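Local coordinates for protein N-acetylcysteine deacetylase (Bacillus subtilis, PDB 1YSJ) that probably catalyses the deacetylation of N-acetylcysteine to cysteine and acetate with two divalent metal ions, in the pathway that breaks down S-(2-succino)cysteine, at residues A[38-43]-A[55-60]. The protein carries 1 engineered substitution. Numbering follows the deposited sequence.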
loop_
_atom_site.group_PDB
_atom_site.type_symbol
_atom_site.label_atom_id
_atom_site.label_comp_id
_atom_site.label_asym_id
_atom_site.label_seq_id
_atom_site.Cartn_x
_atom_site.Cartn_y
_atom_site.Cartn_z
ATOM N N ARG A 38 -8.724 18.144 39.435
ATOM C CA ARG A 38 -8.946 18.023 37.995
ATOM C C ARG A 38 -7.909 18.822 37.205
ATOM O O ARG A 38 -7.341 18.323 36.233
ATOM C CB ARG A 38 -10.360 18.493 37.622
ATOM C CG ARG A 38 -10.729 18.321 36.145
ATOM C CD ARG A 38 -10.404 19.562 35.313
ATOM N NE ARG A 38 -10.505 19.305 33.876
ATOM C CZ ARG A 38 -10.937 20.188 32.977
ATOM N NH1 ARG A 38 -10.994 19.854 31.694
ATOM N NH2 ARG A 38 -11.325 21.398 33.354
ATOM N N ARG A 39 -7.676 20.059 37.632
ATOM C CA ARG A 39 -6.798 20.975 36.911
ATOM C C ARG A 39 -5.323 20.640 37.064
ATOM O O ARG A 39 -4.550 20.835 36.130
ATOM C CB ARG A 39 -7.063 22.409 37.332
ATOM C CG ARG A 39 -8.416 22.903 36.909
ATOM C CD ARG A 39 -8.579 24.342 37.294
ATOM N NE ARG A 39 -9.914 24.826 36.963
ATOM C CZ ARG A 39 -10.262 26.106 36.971
ATOM N NH1 ARG A 39 -9.367 27.035 37.285
ATOM N NH2 ARG A 39 -11.505 26.453 36.659
ATOM N N ASP A 40 -4.943 20.133 38.235
ATOM C CA ASP A 40 -3.581 19.659 38.460
ATOM C C ASP A 40 -3.228 18.511 37.514
ATOM O O ASP A 40 -2.123 18.466 36.973
ATOM C CB ASP A 40 -3.385 19.229 39.915
ATOM C CG ASP A 40 -1.979 18.708 40.190
ATOM O OD1 ASP A 40 -1.016 19.162 39.535
ATOM O OD2 ASP A 40 -1.836 17.838 41.072
ATOM N N LEU A 41 -4.172 17.592 37.320
ATOM C CA LEU A 41 -3.995 16.480 36.395
ATOM C C LEU A 41 -3.995 16.926 34.930
ATOM O O LEU A 41 -3.150 16.491 34.148
ATOM C CB LEU A 41 -5.065 15.412 36.627
ATOM C CG LEU A 41 -5.174 14.806 38.033
ATOM C CD1 LEU A 41 -6.253 13.753 38.035
ATOM C CD2 LEU A 41 -3.845 14.232 38.551
ATOM N N HIS A 42 -4.942 17.795 34.576
ATOM C CA HIS A 42 -5.075 18.345 33.224
ATOM C C HIS A 42 -3.821 19.118 32.812
ATOM O O HIS A 42 -3.391 19.067 31.658
ATOM C CB HIS A 42 -6.305 19.259 33.158
ATOM C CG HIS A 42 -6.627 19.752 31.781
ATOM N ND1 HIS A 42 -7.469 19.073 30.926
ATOM C CD2 HIS A 42 -6.228 20.862 31.113
ATOM C CE1 HIS A 42 -7.567 19.736 29.787
ATOM N NE2 HIS A 42 -6.824 20.826 29.875
ATOM N N GLU A 43 -3.245 19.826 33.778
ATOM C CA GLU A 43 -2.035 20.611 33.591
ATOM C C GLU A 43 -0.790 19.742 33.435
ATOM O O GLU A 43 0.153 20.128 32.747
ATOM C CB GLU A 43 -1.858 21.526 34.795
ATOM C CG GLU A 43 -0.984 22.728 34.571
ATOM C CD GLU A 43 -1.097 23.721 35.706
ATOM O OE1 GLU A 43 -0.194 24.574 35.832
ATOM O OE2 GLU A 43 -2.090 23.646 36.472
ATOM N N THR A 55 -0.389 8.823 39.385
ATOM C CA THR A 55 -0.504 7.781 40.403
ATOM C C THR A 55 -0.067 8.307 41.775
ATOM O O THR A 55 -0.702 8.026 42.792
ATOM C CB THR A 55 0.335 6.552 40.008
ATOM O OG1 THR A 55 -0.181 6.005 38.791
ATOM C CG2 THR A 55 0.315 5.483 41.087
ATOM N N LYS A 56 1.015 9.078 41.785
ATOM C CA LYS A 56 1.535 9.679 43.003
ATOM C C LYS A 56 0.526 10.656 43.618
ATOM O O LYS A 56 0.291 10.627 44.825
ATOM C CB LYS A 56 2.862 10.376 42.704
ATOM C CG LYS A 56 3.668 10.765 43.919
ATOM C CD LYS A 56 4.680 11.856 43.578
ATOM C CE LYS A 56 5.908 11.294 42.865
ATOM N NZ LYS A 56 6.771 10.504 43.787
ATOM N N LYS A 57 -0.076 11.504 42.783
ATOM C CA LYS A 57 -1.035 12.506 43.247
ATOM C C LYS A 57 -2.311 11.872 43.788
ATOM O O LYS A 57 -2.778 12.251 44.859
ATOM C CB LYS A 57 -1.362 13.506 42.135
ATOM C CG LYS A 57 -0.240 14.494 41.846
ATOM C CD LYS A 57 -0.320 15.041 40.429
ATOM C CE LYS A 57 0.846 15.980 40.148
ATOM N NZ LYS A 57 0.792 16.539 38.769
ATOM N N ILE A 58 -2.851 10.899 43.051
ATOM C CA ILE A 58 -4.045 10.160 43.466
ATOM C C ILE A 58 -3.841 9.499 44.837
ATOM O O ILE A 58 -4.684 9.653 45.725
ATOM C CB ILE A 58 -4.487 9.118 42.402
ATOM C CG1 ILE A 58 -4.848 9.812 41.084
ATOM C CG2 ILE A 58 -5.679 8.295 42.888
ATOM C CD1 ILE A 58 -4.831 8.874 39.897
ATOM N N ARG A 59 -2.729 8.778 44.993
ATOM C CA ARG A 59 -2.359 8.131 46.256
ATOM C C ARG A 59 -2.375 9.136 47.406
ATOM O O ARG A 59 -3.054 8.935 48.412
ATOM C CB ARG A 59 -0.967 7.500 46.133
ATOM C CG ARG A 59 -0.700 6.321 47.064
ATOM C CD ARG A 59 0.541 5.540 46.629
ATOM N NE ARG A 59 0.745 4.322 47.416
ATOM C CZ ARG A 59 0.436 3.088 47.013
ATOM N NH1 ARG A 59 0.665 2.060 47.816
ATOM N NH2 ARG A 59 -0.104 2.870 45.818
ATOM N N ARG A 60 -1.634 10.224 47.234
ATOM C CA ARG A 60 -1.542 11.282 48.239
ATOM C C ARG A 60 -2.908 11.856 48.637
ATOM O O ARG A 60 -3.191 12.042 49.823
ATOM C CB ARG A 60 -0.603 12.390 47.740
ATOM C CG ARG A 60 -0.766 13.741 48.432
ATOM C CD ARG A 60 0.450 14.633 48.243
ATOM N NE ARG A 60 0.804 14.847 46.838
ATOM C CZ ARG A 60 0.343 15.839 46.080
ATOM N NH1 ARG A 60 -0.515 16.725 46.570
ATOM N NH2 ARG A 60 0.742 15.946 44.821
#
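Asp-40 and Lys-57 supply the polar part of this helix-to-helix contact. Their side chains approach from opposite directions, and a salt bridge joins Asp-40 OD1 to Lys-57 NZ at 3.3 Å; the hydrogen bond within it is weak. The carboxylate lies along the lysine chain rather than end-on to the ammonium: the nearest approach is between Asp-40 OD2 and Lys-57 CD, 3.2 Å, whereas OD2 of Asp-40 is 3.7 Å from Lys-57 NZ. The CB of Asp-40 already points toward helix 52-64, and with CG anti to the backbone N (chi1 179°) the carboxylate comes beside the aliphatic chain of Lys-57, which runs extended beyond CG.

The apolar part has one close approach. Leu-41 CD2 rests against Lys-57 CD at 4.1 Å, the two chains sliding past each other in opposite directions. Leu-41 also packs on Trp-61 of helix 52-64 and on Thr-128 of helix 124-139; Ile-58 touches Thr-128 as well, and Val-79 of strand 79-84. Both helices, consecutive in the chain, thus rest on the one that begins with the nickel ligand His-124, in the metal-binding domain of this M20-family enzyme.

With 167 Å² buried between the segments and 8.5 Å separating the closest CA atoms, of Leu-41 and Lys-57, the backbones stay apart and side chains bridge them. A methionine in place of Lys-57 would probably leave the Asp-40 carboxylate without its ammonium mate. The chemistry is consistent with a loose electrostatic link between partly exposed residues, beside a buried leucine.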